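Local coordinates for protein glucoamylase (Thermoanaerobacterium thermosaccharolyticum, PDB 1LF6) that hydrolyses terminal alpha-1,4-linked glucose residues, very probably one after another from the non-reducing ends of starch-like chains with release of beta-D-glucose, at residues L539-V544 with H656-I661; E177-K182 with T188-N193; G144-Y149 with I236-N241; V97-D102 with Y298-M303. All blocks are in the same frame, centred on the assembly; numbering follows the deposited sequence.

Contact 1 of 4, residues L539-V544 with H656-I661; sequences LVRLGV and HAEYVI
Arg-541 and Ile-661 hold the closest pair of CA atoms across this contact, and 11.8 Å still separates them, so the two main chains never meet and two long side chains must close the gap. Helix 538-541 is ending here: Val-544 N returns to Leu-539 O and Gly-543 N to Val-540 O, and with Gly-543 at positive phi the turn is a Schellman motif. From that last turn Arg-541 reaches outward with CG anti to its own N (chi1 -178°) and a single bend at chi2, while Glu-658 comes from the opposite direction. They meet as a salt bridge made end-on, NH1 and NH2 each taking one carboxylate oxygen. Arg-541 NH2 lies 2.9 Å from Glu-658 OE2 and uses its syn lone pair; Arg-541 NH1 is 3.2 Å from Glu-658 OE1, again on the syn side but well out of the carboxylate plane. That offset reflects a twist of 47° between guanidinium and carboxylate, although both oxygens stay close to the guanidinium plane. A weak third bond joins NH1 to OE2. Beside the charges, Ile-661 CG2 rests 3.9 Å from Arg-541 NH1, an apolar shoulder in a buried setting. Arg-541 NH1 also forms a salt bridge with Asp-673, so two carboxylates probably share its positive charge, and both would help to hold the guanidinium in its orientation. Within the (alpha/alpha) barrel, Met-608 of helix 600-612 touches both Arg-541 and Glu-658, while Leu-539 and Leu-542 lean on helix 445-464 and Val-660 on helix 296-306.

Contact 2 of 4, residues E177-K182 with T188-N193; sequences EMLMAK and TALSSN
Met-180 curls back over Ala-189 at the apolar centre of this pairing, its chain bent at chi2 and chi3 so that SD comes within 3.6 Å of Ala-189 CB and CE lies close by. Met-178, extended beyond CG, continues the same face by laying CG 3.8 Å from Ser-191 CB. On the other face Leu-179 and Leu-190 stand side by side and point the same way, Leu-179 CB lying 4.0 Å from Leu-190 CB and their outer methyls close together. The two faces have different covers: helix 254-266 touches Met-178, Met-180 and Ser-191, whereas Trp-196 packs on both leucines. The backbone is a worked case of the antiparallel beta hairpin, strands 176-183 and 186-192, within a sheet of the N-terminal super beta sandwich; the strand directions differ by 157°. Leu-179 with Leu-190 and Ala-181 with Thr-188 are hydrogen-bonded pairs, each exchanging two N-H...O bonds, and Met-180 with Ala-189 is the non-hydrogen-bonded pair between them. Met-180 CA also makes a CA-H...O contact with Thr-188 O. Toward the polar edge, Ala-181 CB sits only 3.1 Å from Thr-188 OG1, a snug fit that arises because chi1 of 70° swings the hydroxyl between N and the carbonyl carbon. A water donates to Leu-179 O at 2.6 Å and also bonds Thr-188 OG1, which means that Leu-179 O is gripped twice, by this water and by Leu-190 N. The same threonine hydroxyl is hydrogen-bonded to Tyr-155 OH, and Glu-177 O receives the indole N-H of Trp-196.

Contact 3 of 4, residues G144-Y149 with I236-N241; sequences GSIHDY and IDLTKN
Ile-146 and Leu-238 cross obliquely, each side chain directed at the opposing loop, and theirs is the apolar meeting on which the contact turns. The isoleucine lies stretched out, CG1 trans to N at chi1 -176° and CD1 continuing the line, so that its flank rather than a single methyl is offered to the leucine. Ile-146 CG1 comes 4.0 Å from Leu-238 CD1, and farther along Ile-146 CD1 approaches Leu-238 CB. The same leucine methyl touches main chain as well, with Leu-238 CD1 3.6 Å from Tyr-149 O. Phe-139 of strand 132-141 touches both Ile-146 and Leu-238, and Leu-238 also reaches Leu-151. The setting is an end of the N-terminal super beta sandwich: one loop links strands 132-141 and 150-157, the other strands 230-236 and 243-251, and each passes from one sheet to the other. Nearer the surface, His-147 and Thr-239 meet at about a right angle, His-147 CD2 being 3.9 Å from Thr-239 CG2. Thr-239 has chi1 of 70°, which sends its methyl toward the histidine and its hydroxyl back into its own loop, where OG1 donates to the syn lone pair of Asp-237 OD1 at 2.6 Å. The histidine's loop is likewise tied internally. Its 3-10 turn 146-148 has Ser-145 N bonded to the anti lone pair of Asp-148 OD2 at 2.9 Å, and Asp-148 N bonded to Ser-145 O. At the end of this loop, Tyr-149 OH hydrogen-bonds Glu-143 O.

Contact 4 of 4, residues V97-D102 with Y298-M303; sequences VEKFTD and YYNSMM
Tyr-299 is the first residue of helix 296-306 here to touch the loop that follows strand 93-99: its CB packs 3.5 Å from Asp-102 O. One face of its ring is taken up by Tyr-298, whose CD2 stands over the ring centre. The next residue, Asn-300, carries the side-chain part of the contact. With CG trans to N (chi1 -170°), its amide group reaches Lys-99, and the two chains meet at a slant. Lys-99, bent at both chi3 and chi4, places CD, CE and NZ alongside that amide; Lys-99 NZ is 4.0 Å from Asn-300 CG. Ser-301 and Met-302 turn to the other side of the helix, where they pack on helix 653-668. Met-303 points toward the loop at Asp-102 and also touches Trp-280 and Cys-284 of helix 269-284 and Leu-105. Strand and helix belong to different domains, the beta sandwich and the (alpha/alpha) barrel, so this is an interdomain junction. Its chemistry, a lysine beside a neutral side chain and a carbonyl against a methylene, suggests a fit of polar and apolar surfaces, with no pair of opposite charges among the touching groups.

Contacts 1 and 4 are the pair that touch directly, although their centres lie 23 Å apart: His-656 ND1 is 3.0 Å from Ser-301 OG, probably a hydrogen bond, and Val-660 packs on Ser-301, Met-302 and Tyr-298. Helices 296-306 and 653-668 thus carry the domain junction of contact 4 over to the salt bridge of contact 1. At the other end of the molecule, contacts 2 and 3 belong to the beta sandwich, their nearest atoms about 5 Å apart. Contact 2 is nested in the chain loop closed by contact 3, and contact 4 encloses both. All four lie away from the probable catalytic base Glu-435 and acid Glu-438, and from Trp-325, a probable substrate-binding residue.

Contact 1 of 4, residues L539-V544 with H656-I661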
loop_
_atom_site.group_PDB
_atom_site.type_symbol
_atom_site.label_atom_id
_atom_site.label_comp_id
_atom_site.label_asym_id
_atom_site.label_seq_id
_atom_site.Cartn_x
_atom_site.Cartn_y
_atom_site.Cartn_z
ATOM N N LEU A 539 -13.538 -18.368 9.719
ATOM C CA LEU A 539 -14.619 -19.346 9.777
ATOM C C LEU A 539 -15.934 -18.646 10.104
ATOM O O LEU A 539 -16.954 -18.909 9.473
ATOM C CB LEU A 539 -14.334 -20.411 10.847
ATOM C CG LEU A 539 -13.265 -21.471 10.551
ATOM C CD1 LEU A 539 -12.848 -22.146 11.854
ATOM C CD2 LEU A 539 -13.801 -22.497 9.549
ATOM N N VAL A 540 -15.908 -17.756 11.092
ATOM C CA VAL A 540 -17.110 -17.025 11.487
ATOM C C VAL A 540 -17.386 -15.850 10.535
ATOM O O VAL A 540 -18.530 -15.594 10.161
ATOM C CB VAL A 540 -16.994 -16.505 12.945
ATOM C CG1 VAL A 540 -16.649 -17.662 13.894
ATOM C CG2 VAL A 540 -15.939 -15.434 13.036
ATOM N N ARG A 541 -16.328 -15.147 10.140
ATOM C CA ARG A 541 -16.437 -14.017 9.224
ATOM C C ARG A 541 -17.178 -14.407 7.940
ATOM O O ARG A 541 -17.991 -13.640 7.417
ATOM C CB ARG A 541 -15.034 -13.511 8.873
ATOM C CG ARG A 541 -14.991 -12.291 7.958
ATOM C CD ARG A 541 -15.736 -11.100 8.551
ATOM N NE ARG A 541 -15.420 -9.871 7.829
ATOM C CZ ARG A 541 -14.326 -9.133 8.019
ATOM N NH1 ARG A 541 -14.136 -8.037 7.298
ATOM N NH2 ARG A 541 -13.431 -9.465 8.942
ATOM N N LEU A 542 -16.899 -15.604 7.436
ATOM C CA LEU A 542 -17.528 -16.083 6.205
ATOM C C LEU A 542 -18.856 -16.822 6.396
ATOM O O LEU A 542 -19.472 -17.240 5.418
ATOM C CB LEU A 542 -16.548 -16.978 5.441
ATOM C CG LEU A 542 -15.408 -16.226 4.746
ATOM C CD1 LEU A 542 -14.237 -17.160 4.483
ATOM C CD2 LEU A 542 -15.937 -15.625 3.445
ATOM N N GLY A 543 -19.294 -16.968 7.646
ATOM C CA GLY A 543 -20.548 -17.652 7.933
ATOM C C GLY A 543 -20.483 -19.166 7.867
ATOM O O GLY A 543 -21.503 -19.844 7.673
ATOM N N VAL A 544 -19.278 -19.702 8.034
ATOM C CA VAL A 544 -19.055 -21.142 7.985
ATOM C C VAL A 544 -19.240 -21.766 9.367
ATOM O O VAL A 544 -19.706 -22.900 9.484
ATOM C CB VAL A 544 -17.640 -21.443 7.430
ATOM C CG1 VAL A 544 -17.358 -22.936 7.461
ATOM C CG2 VAL A 544 -17.540 -20.921 5.998
ATOM N N HIS A 656 -6.873 -0.781 5.574
ATOM C CA HIS A 656 -7.777 0.354 5.444
ATOM C C HIS A 656 -9.159 -0.144 5.048
ATOM O O HIS A 656 -10.174 0.399 5.487
ATOM C CB HIS A 656 -7.233 1.348 4.418
ATOM C CG HIS A 656 -6.212 2.284 4.987
ATOM N ND1 HIS A 656 -6.552 3.340 5.807
ATOM C CD2 HIS A 656 -4.860 2.273 4.932
ATOM C CE1 HIS A 656 -5.452 3.935 6.237
ATOM N NE2 HIS A 656 -4.411 3.306 5.721
ATOM N N ALA A 657 -9.191 -1.189 4.227
ATOM C CA ALA A 657 -10.448 -1.776 3.792
ATOM C C ALA A 657 -11.117 -2.400 5.011
ATOM O O ALA A 657 -12.332 -2.283 5.202
ATOM C CB ALA A 657 -10.191 -2.834 2.717
ATOM N N GLU A 658 -10.316 -3.054 5.847
ATOM C CA GLU A 658 -10.841 -3.682 7.050
ATOM C C GLU A 658 -11.402 -2.607 7.980
ATOM O O GLU A 658 -12.452 -2.802 8.579
ATOM C CB GLU A 658 -9.743 -4.469 7.771
ATOM C CG GLU A 658 -10.240 -5.310 8.950
ATOM C CD GLU A 658 -11.107 -6.487 8.522
ATOM O OE1 GLU A 658 -11.223 -6.738 7.304
ATOM O OE2 GLU A 658 -11.667 -7.165 9.410
ATOM N N TYR A 659 -10.705 -1.475 8.105
ATOM C CA TYR A 659 -11.198 -0.404 8.970
ATOM C C TYR A 659 -12.546 0.110 8.478
ATOM O O TYR A 659 -13.469 0.307 9.266
ATOM C CB TYR A 659 -10.216 0.776 9.053
ATOM C CG TYR A 659 -10.829 1.962 9.775
ATOM C CD1 TYR A 659 -11.500 2.964 9.069
ATOM C CD2 TYR A 659 -10.840 2.025 11.168
ATOM C CE1 TYR A 659 -12.174 3.989 9.731
ATOM C CE2 TYR A 659 -11.514 3.048 11.840
ATOM C CZ TYR A 659 -12.179 4.022 11.114
ATOM O OH TYR A 659 -12.865 5.019 11.767
ATOM N N VAL A 660 -12.653 0.335 7.175
ATOM C CA VAL A 660 -13.901 0.817 6.589
ATOM C C VAL A 660 -15.048 -0.144 6.899
ATOM O O VAL A 660 -16.102 0.272 7.380
ATOM C CB VAL A 660 -13.762 0.972 5.057
ATOM C CG1 VAL A 660 -15.121 1.253 4.419
ATOM C CG2 VAL A 660 -12.809 2.101 4.752
ATOM N N ILE A 661 -14.833 -1.430 6.634
ATOM C CA ILE A 661 -15.859 -2.438 6.877
ATOM C C ILE A 661 -16.219 -2.559 8.358
ATOM O O ILE A 661 -17.388 -2.748 8.704
ATOM C CB ILE A 661 -15.405 -3.812 6.314
ATOM C CG1 ILE A 661 -15.359 -3.738 4.784
ATOM C CG2 ILE A 661 -16.354 -4.915 6.757
ATOM C CD1 ILE A 661 -14.614 -4.879 4.121
#

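Contact 2 of 4, residues E177-K182 with T188-N193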
loop_
_atom_site.group_PDB
_atom_site.type_symbol
_atom_site.label_atom_id
_atom_site.label_comp_id
_atom_site.label_asym_id
_atom_site.label_seq_id
_atom_site.Cartn_x
_atom_site.Cartn_y
_atom_site.Cartn_z
ATOM N N GLU A 177 14.702 26.843 -17.566
ATOM C CA GLU A 177 15.724 25.848 -17.274
ATOM C C GLU A 177 15.128 24.665 -16.531
ATOM O O GLU A 177 14.667 24.801 -15.401
ATOM C CB GLU A 177 16.851 26.458 -16.441
ATOM C CG GLU A 177 17.829 27.301 -17.239
ATOM C CD GLU A 177 19.012 27.756 -16.408
ATOM O OE1 GLU A 177 20.008 28.204 -17.008
ATOM O OE2 GLU A 177 18.948 27.668 -15.161
ATOM N N MET A 178 15.147 23.504 -17.174
ATOM C CA MET A 178 14.600 22.294 -16.579
ATOM C C MET A 178 15.647 21.189 -16.469
ATOM O O MET A 178 16.399 20.937 -17.412
ATOM C CB MET A 178 13.422 21.782 -17.417
ATOM C CG MET A 178 12.243 22.734 -17.524
ATOM S SD MET A 178 10.952 22.086 -18.612
ATOM C CE MET A 178 9.789 23.468 -18.620
ATOM N N LEU A 179 15.699 20.543 -15.308
ATOM C CA LEU A 179 16.624 19.437 -15.088
ATOM C C LEU A 179 15.908 18.202 -15.620
ATOM O O LEU A 179 14.810 17.869 -15.170
ATOM C CB LEU A 179 16.932 19.271 -13.597
ATOM C CG LEU A 179 17.975 20.219 -12.993
ATOM C CD1 LEU A 179 17.610 21.660 -13.291
ATOM C CD2 LEU A 179 18.070 19.988 -11.489
ATOM N N MET A 180 16.523 17.534 -16.588
ATOM C CA MET A 180 15.924 16.357 -17.201
ATOM C C MET A 180 16.556 15.048 -16.740
ATOM O O MET A 180 17.723 15.009 -16.350
ATOM C CB MET A 180 16.042 16.447 -18.724
ATOM C CG MET A 180 15.638 17.791 -19.309
ATOM S SD MET A 180 13.910 18.190 -19.013
ATOM C CE MET A 180 13.131 16.987 -20.093
ATOM N N ALA A 181 15.772 13.976 -16.804
ATOM C CA ALA A 181 16.232 12.645 -16.431
ATOM C C ALA A 181 15.518 11.653 -17.332
ATOM O O ALA A 181 14.352 11.848 -17.678
ATOM C CB ALA A 181 15.910 12.358 -14.969
ATOM N N LYS A 182 16.212 10.591 -17.725
ATOM C CA LYS A 182 15.592 9.605 -18.591
ATOM C C LYS A 182 16.186 8.213 -18.455
ATOM O O LYS A 182 17.295 8.028 -17.950
ATOM C CB LYS A 182 15.676 10.064 -20.052
ATOM C CG LYS A 182 17.093 10.210 -20.592
ATOM C CD LYS A 182 17.498 9.029 -21.468
ATOM C CE LYS A 182 16.740 9.033 -22.787
ATOM N NZ LYS A 182 17.142 7.902 -23.665
ATOM N N THR A 188 11.641 12.672 -17.290
ATOM C CA THR A 188 11.140 13.552 -16.247
ATOM C C THR A 188 11.753 14.932 -16.448
ATOM O O THR A 188 12.895 15.063 -16.902
ATOM C CB THR A 188 11.504 13.055 -14.829
ATOM O OG1 THR A 188 12.913 13.212 -14.605
ATOM C CG2 THR A 188 11.115 11.590 -14.666
ATOM N N ALA A 189 10.984 15.958 -16.110
ATOM C CA ALA A 189 11.435 17.334 -16.246
ATOM C C ALA A 189 11.149 18.077 -14.949
ATOM O O ALA A 189 9.999 18.164 -14.517
ATOM C CB ALA A 189 10.709 18.002 -17.408
ATOM N N LEU A 190 12.199 18.599 -14.326
ATOM C CA LEU A 190 12.063 19.341 -13.080
ATOM C C LEU A 190 12.164 20.834 -13.404
ATOM O O LEU A 190 13.133 21.268 -14.027
ATOM C CB LEU A 190 13.182 18.951 -12.116
ATOM C CG LEU A 190 12.979 19.159 -10.615
ATOM C CD1 LEU A 190 14.328 19.113 -9.929
ATOM C CD2 LEU A 190 12.313 20.483 -10.342
ATOM N N SER A 191 11.172 21.611 -12.980
ATOM C CA SER A 191 11.170 23.047 -13.246
ATOM C C SER A 191 10.791 23.882 -12.031
ATOM O O SER A 191 10.282 23.366 -11.034
ATOM C CB SER A 191 10.214 23.367 -14.400
ATOM O OG SER A 191 8.878 23.040 -14.059
ATOM N N SER A 192 11.045 25.185 -12.130
ATOM C CA SER A 192 10.739 26.129 -11.060
ATOM C C SER A 192 10.038 27.342 -11.666
ATOM O O SER A 192 10.431 27.818 -12.730
ATOM C CB SER A 192 12.030 26.568 -10.366
ATOM O OG SER A 192 11.762 27.470 -9.309
ATOM N N ASN A 193 9.001 27.839 -10.997
ATOM C CA ASN A 193 8.272 28.995 -11.504
ATOM C C ASN A 193 9.166 30.236 -11.482
ATOM O O ASN A 193 8.948 31.185 -12.238
ATOM C CB ASN A 193 7.001 29.234 -10.679
ATOM C CG ASN A 193 7.291 29.734 -9.278
ATOM O OD1 ASN A 193 8.150 29.200 -8.579
ATOM N ND2 ASN A 193 6.563 30.761 -8.857
HETATM O O HOH W 1 13.916 15.696 -13.956
#

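Contact 3 of 4, residues G144-Y149 with I236-N241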
loop_
_atom_site.group_PDB
_atom_site.type_symbol
_atom_site.label_atom_id
_atom_site.label_comp_id
_atom_site.label_asym_id
_atom_site.label_seq_id
_atom_site.Cartn_x
_atom_site.Cartn_y
_atom_site.Cartn_z
ATOM N N GLY A 144 17.546 34.808 13.048
ATOM C CA GLY A 144 18.394 35.535 12.122
ATOM C C GLY A 144 17.613 36.014 10.916
ATOM O O GLY A 144 16.396 36.166 10.979
ATOM N N SER A 145 18.310 36.242 9.809
ATOM C CA SER A 145 17.676 36.722 8.590
ATOM C C SER A 145 17.675 35.667 7.492
ATOM O O SER A 145 18.497 34.750 7.496
ATOM C CB SER A 145 18.396 37.979 8.100
ATOM O OG SER A 145 17.891 38.422 6.854
ATOM N N ILE A 146 16.746 35.804 6.550
ATOM C CA ILE A 146 16.640 34.862 5.447
ATOM C C ILE A 146 17.890 34.919 4.574
ATOM O O ILE A 146 18.331 33.896 4.049
ATOM C CB ILE A 146 15.386 35.152 4.578
ATOM C CG1 ILE A 146 15.244 34.085 3.489
ATOM C CG2 ILE A 146 15.480 36.541 3.961
ATOM C CD1 ILE A 146 14.001 34.239 2.630
ATOM N N HIS A 147 18.464 36.111 4.429
ATOM C CA HIS A 147 19.663 36.277 3.613
ATOM C C HIS A 147 20.858 35.552 4.217
ATOM O O HIS A 147 21.924 35.491 3.611
ATOM C CB HIS A 147 20.002 37.762 3.437
ATOM C CG HIS A 147 18.960 38.536 2.693
ATOM N ND1 HIS A 147 17.722 38.819 3.227
ATOM C CD2 HIS A 147 18.963 39.066 1.446
ATOM C CE1 HIS A 147 17.006 39.490 2.341
ATOM N NE2 HIS A 147 17.736 39.652 1.253
ATOM N N ASP A 148 20.675 35.003 5.411
ATOM C CA ASP A 148 21.749 34.278 6.081
ATOM C C ASP A 148 21.662 32.784 5.788
ATOM O O ASP A 148 22.447 31.994 6.315
ATOM C CB ASP A 148 21.681 34.502 7.592
ATOM C CG ASP A 148 21.836 35.962 7.972
ATOM O OD1 ASP A 148 22.844 36.582 7.565
ATOM O OD2 ASP A 148 20.953 36.490 8.683
ATOM N N TYR A 149 20.715 32.403 4.937
ATOM C CA TYR A 149 20.521 31.000 4.602
ATOM C C TYR A 149 20.545 30.712 3.106
ATOM O O TYR A 149 20.310 31.593 2.277
ATOM C CB TYR A 149 19.191 30.513 5.188
ATOM C CG TYR A 149 19.122 30.583 6.697
ATOM C CD1 TYR A 149 19.816 29.667 7.487
ATOM C CD2 TYR A 149 18.381 31.575 7.337
ATOM C CE1 TYR A 149 19.773 29.736 8.878
ATOM C CE2 TYR A 149 18.332 31.654 8.729
ATOM C CZ TYR A 149 19.028 30.732 9.492
ATOM O OH TYR A 149 18.979 30.794 10.867
ATOM N N ILE A 236 17.833 27.453 -4.745
ATOM C CA ILE A 236 16.675 28.317 -4.896
ATOM C C ILE A 236 17.098 29.740 -4.544
ATOM O O ILE A 236 17.654 29.978 -3.471
ATOM C CB ILE A 236 15.532 27.874 -3.953
ATOM C CG1 ILE A 236 15.200 26.397 -4.192
ATOM C CG2 ILE A 236 14.304 28.745 -4.176
ATOM C CD1 ILE A 236 14.726 26.083 -5.597
ATOM N N ASP A 237 16.848 30.676 -5.451
ATOM C CA ASP A 237 17.210 32.073 -5.218
ATOM C C ASP A 237 16.215 32.669 -4.223
ATOM O O ASP A 237 15.158 33.168 -4.616
ATOM C CB ASP A 237 17.157 32.862 -6.531
ATOM C CG ASP A 237 17.813 34.231 -6.417
ATOM O OD1 ASP A 237 17.686 34.871 -5.351
ATOM O OD2 ASP A 237 18.445 34.670 -7.400
ATOM N N LEU A 238 16.553 32.611 -2.940
ATOM C CA LEU A 238 15.685 33.137 -1.896
ATOM C C LEU A 238 15.462 34.640 -2.013
ATOM O O LEU A 238 14.350 35.126 -1.803
ATOM C CB LEU A 238 16.257 32.814 -0.513
ATOM C CG LEU A 238 16.221 31.346 -0.079
ATOM C CD1 LEU A 238 16.892 31.197 1.280
ATOM C CD2 LEU A 238 14.778 30.862 -0.021
ATOM N N THR A 239 16.516 35.377 -2.350
ATOM C CA THR A 239 16.401 36.821 -2.480
ATOM C C THR A 239 15.386 37.193 -3.556
ATOM O O THR A 239 14.905 38.323 -3.595
ATOM C CB THR A 239 17.760 37.469 -2.820
ATOM O OG1 THR A 239 18.135 37.136 -4.162
ATOM C CG2 THR A 239 18.832 36.974 -1.857
ATOM N N LYS A 240 15.055 36.243 -4.424
ATOM C CA LYS A 240 14.081 36.502 -5.479
ATOM C C LYS A 240 12.655 36.246 -4.989
ATOM O O LYS A 240 11.709 36.917 -5.416
ATOM C CB LYS A 240 14.383 35.644 -6.708
ATOM C CG LYS A 240 13.429 35.910 -7.859
ATOM C CD LYS A 240 14.123 35.812 -9.209
ATOM C CE LYS A 240 14.624 34.410 -9.491
ATOM N NZ LYS A 240 15.299 34.344 -10.817
ATOM N N ASN A 241 12.509 35.269 -4.096
ATOM C CA ASN A 241 11.214 34.927 -3.508
ATOM C C ASN A 241 11.380 33.752 -2.547
ATOM O O ASN A 241 11.932 32.714 -2.915
ATOM C CB ASN A 241 10.189 34.556 -4.587
ATOM C CG ASN A 241 8.756 34.807 -4.135
ATOM O OD1 ASN A 241 8.407 34.572 -2.977
ATOM N ND2 ASN A 241 7.920 35.282 -5.051
#

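Contact 4 of 4, residues V97-D102 with Y298-M303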
loop_
_atom_site.group_PDB
_atom_site.type_symbol
_atom_site.label_atom_id
_atom_site.label_comp_id
_atom_site.label_asym_id
_atom_site.label_seq_id
_atom_site.Cartn_x
_atom_site.Cartn_y
_atom_site.Cartn_z
ATOM N N VAL A 97 2.115 16.737 9.239
ATOM C CA VAL A 97 1.322 16.592 8.030
ATOM C C VAL A 97 -0.170 16.767 8.286
ATOM O O VAL A 97 -0.672 16.429 9.355
ATOM C CB VAL A 97 1.539 15.202 7.376
ATOM C CG1 VAL A 97 0.959 14.108 8.270
ATOM C CG2 VAL A 97 0.894 15.166 5.984
ATOM N N GLU A 98 -0.866 17.316 7.296
ATOM C CA GLU A 98 -2.309 17.508 7.372
ATOM C C GLU A 98 -2.798 17.612 5.936
ATOM O O GLU A 98 -2.070 18.100 5.073
ATOM C CB GLU A 98 -2.660 18.790 8.143
ATOM C CG GLU A 98 -2.351 20.084 7.406
ATOM C CD GLU A 98 -2.996 21.306 8.049
ATOM O OE1 GLU A 98 -2.830 22.420 7.505
ATOM O OE2 GLU A 98 -3.667 21.161 9.094
ATOM N N LYS A 99 -4.010 17.135 5.665
ATOM C CA LYS A 99 -4.550 17.205 4.305
ATOM C C LYS A 99 -5.242 18.545 4.083
ATOM O O LYS A 99 -5.621 19.214 5.043
ATOM C CB LYS A 99 -5.546 16.061 4.056
ATOM C CG LYS A 99 -4.979 14.663 4.321
ATOM C CD LYS A 99 -5.734 13.570 3.571
ATOM C CE LYS A 99 -7.213 13.514 3.931
ATOM N NZ LYS A 99 -7.435 13.253 5.384
ATOM N N PHE A 100 -5.398 18.933 2.819
ATOM C CA PHE A 100 -6.061 20.192 2.478
ATOM C C PHE A 100 -7.446 20.175 3.121
ATOM O O PHE A 100 -7.865 21.147 3.746
ATOM C CB PHE A 100 -6.182 20.334 0.954
ATOM C CG PHE A 100 -4.858 20.499 0.246
ATOM C CD1 PHE A 100 -4.761 20.277 -1.123
ATOM C CD2 PHE A 100 -3.712 20.882 0.945
ATOM C CE1 PHE A 100 -3.551 20.430 -1.788
ATOM C CE2 PHE A 100 -2.495 21.037 0.285
ATOM C CZ PHE A 100 -2.417 20.809 -1.084
ATOM N N THR A 101 -8.151 19.059 2.957
ATOM C CA THR A 101 -9.476 18.869 3.538
ATOM C C THR A 101 -9.628 17.382 3.852
ATOM O O THR A 101 -8.782 16.571 3.467
ATOM C CB THR A 101 -10.612 19.257 2.567
ATOM O OG1 THR A 101 -10.660 18.317 1.489
ATOM C CG2 THR A 101 -10.394 20.660 2.010
ATOM N N ASP A 102 -10.703 17.034 4.550
ATOM C CA ASP A 102 -10.979 15.648 4.906
ATOM C C ASP A 102 -11.490 14.836 3.718
ATOM O O ASP A 102 -11.705 13.627 3.826
ATOM C CB ASP A 102 -12.015 15.586 6.030
ATOM C CG ASP A 102 -11.402 15.779 7.399
ATOM O OD1 ASP A 102 -12.157 15.747 8.399
ATOM O OD2 ASP A 102 -10.167 15.956 7.481
ATOM N N TYR A 298 -12.510 7.259 7.676
ATOM C CA TYR A 298 -13.338 6.535 6.715
ATOM C C TYR A 298 -13.085 7.104 5.323
ATOM O O TYR A 298 -12.778 6.371 4.387
ATOM C CB TYR A 298 -14.817 6.693 7.072
ATOM C CG TYR A 298 -15.783 6.322 5.967
ATOM C CD1 TYR A 298 -15.997 4.992 5.613
ATOM C CD2 TYR A 298 -16.517 7.306 5.300
ATOM C CE1 TYR A 298 -16.929 4.646 4.626
ATOM C CE2 TYR A 298 -17.450 6.972 4.311
ATOM C CZ TYR A 298 -17.656 5.644 3.984
ATOM O OH TYR A 298 -18.614 5.311 3.050
ATOM N N TYR A 299 -13.220 8.417 5.186
ATOM C CA TYR A 299 -12.990 9.051 3.897
ATOM C C TYR A 299 -11.526 8.900 3.473
ATOM O O TYR A 299 -11.233 8.612 2.309
ATOM C CB TYR A 299 -13.394 10.530 3.967
ATOM C CG TYR A 299 -14.895 10.742 3.976
ATOM C CD1 TYR A 299 -15.666 10.425 2.858
ATOM C CD2 TYR A 299 -15.546 11.243 5.103
ATOM C CE1 TYR A 299 -17.061 10.603 2.862
ATOM C CE2 TYR A 299 -16.940 11.423 5.119
ATOM C CZ TYR A 299 -17.687 11.099 3.993
ATOM O OH TYR A 299 -19.057 11.272 4.011
ATOM N N ASN A 300 -10.607 9.080 4.416
ATOM C CA ASN A 300 -9.187 8.945 4.098
ATOM C C ASN A 300 -8.930 7.550 3.535
ATOM O O ASN A 300 -8.287 7.401 2.492
ATOM C CB ASN A 300 -8.320 9.171 5.349
ATOM C CG ASN A 300 -6.833 9.290 5.022
ATOM O OD1 ASN A 300 -6.001 8.575 5.582
ATOM N ND2 ASN A 300 -6.497 10.199 4.118
ATOM N N SER A 301 -9.444 6.529 4.220
ATOM C CA SER A 301 -9.259 5.150 3.778
ATOM C C SER A 301 -9.828 4.921 2.378
ATOM O O SER A 301 -9.175 4.314 1.534
ATOM C CB SER A 301 -9.928 4.177 4.760
ATOM O OG SER A 301 -9.356 4.291 6.055
ATOM N N MET A 302 -11.041 5.415 2.131
ATOM C CA MET A 302 -11.661 5.217 0.828
ATOM C C MET A 302 -10.923 5.902 -0.324
ATOM O O MET A 302 -10.891 5.378 -1.437
ATOM C CB MET A 302 -13.129 5.659 0.860
ATOM C CG MET A 302 -14.030 4.764 1.717
ATOM S SD MET A 302 -13.819 3.002 1.385
ATOM C CE MET A 302 -14.160 2.923 -0.384
ATOM N N MET A 303 -10.326 7.062 -0.069
ATOM C CA MET A 303 -9.589 7.762 -1.116
ATOM C C MET A 303 -8.301 6.997 -1.407
ATOM O O MET A 303 -7.912 6.822 -2.570
ATOM C CB MET A 303 -9.252 9.190 -0.680
ATOM C CG MET A 303 -10.479 10.038 -0.371
ATOM S SD MET A 303 -10.120 11.785 -0.092
ATOM C CE MET A 303 -10.761 12.448 -1.520
#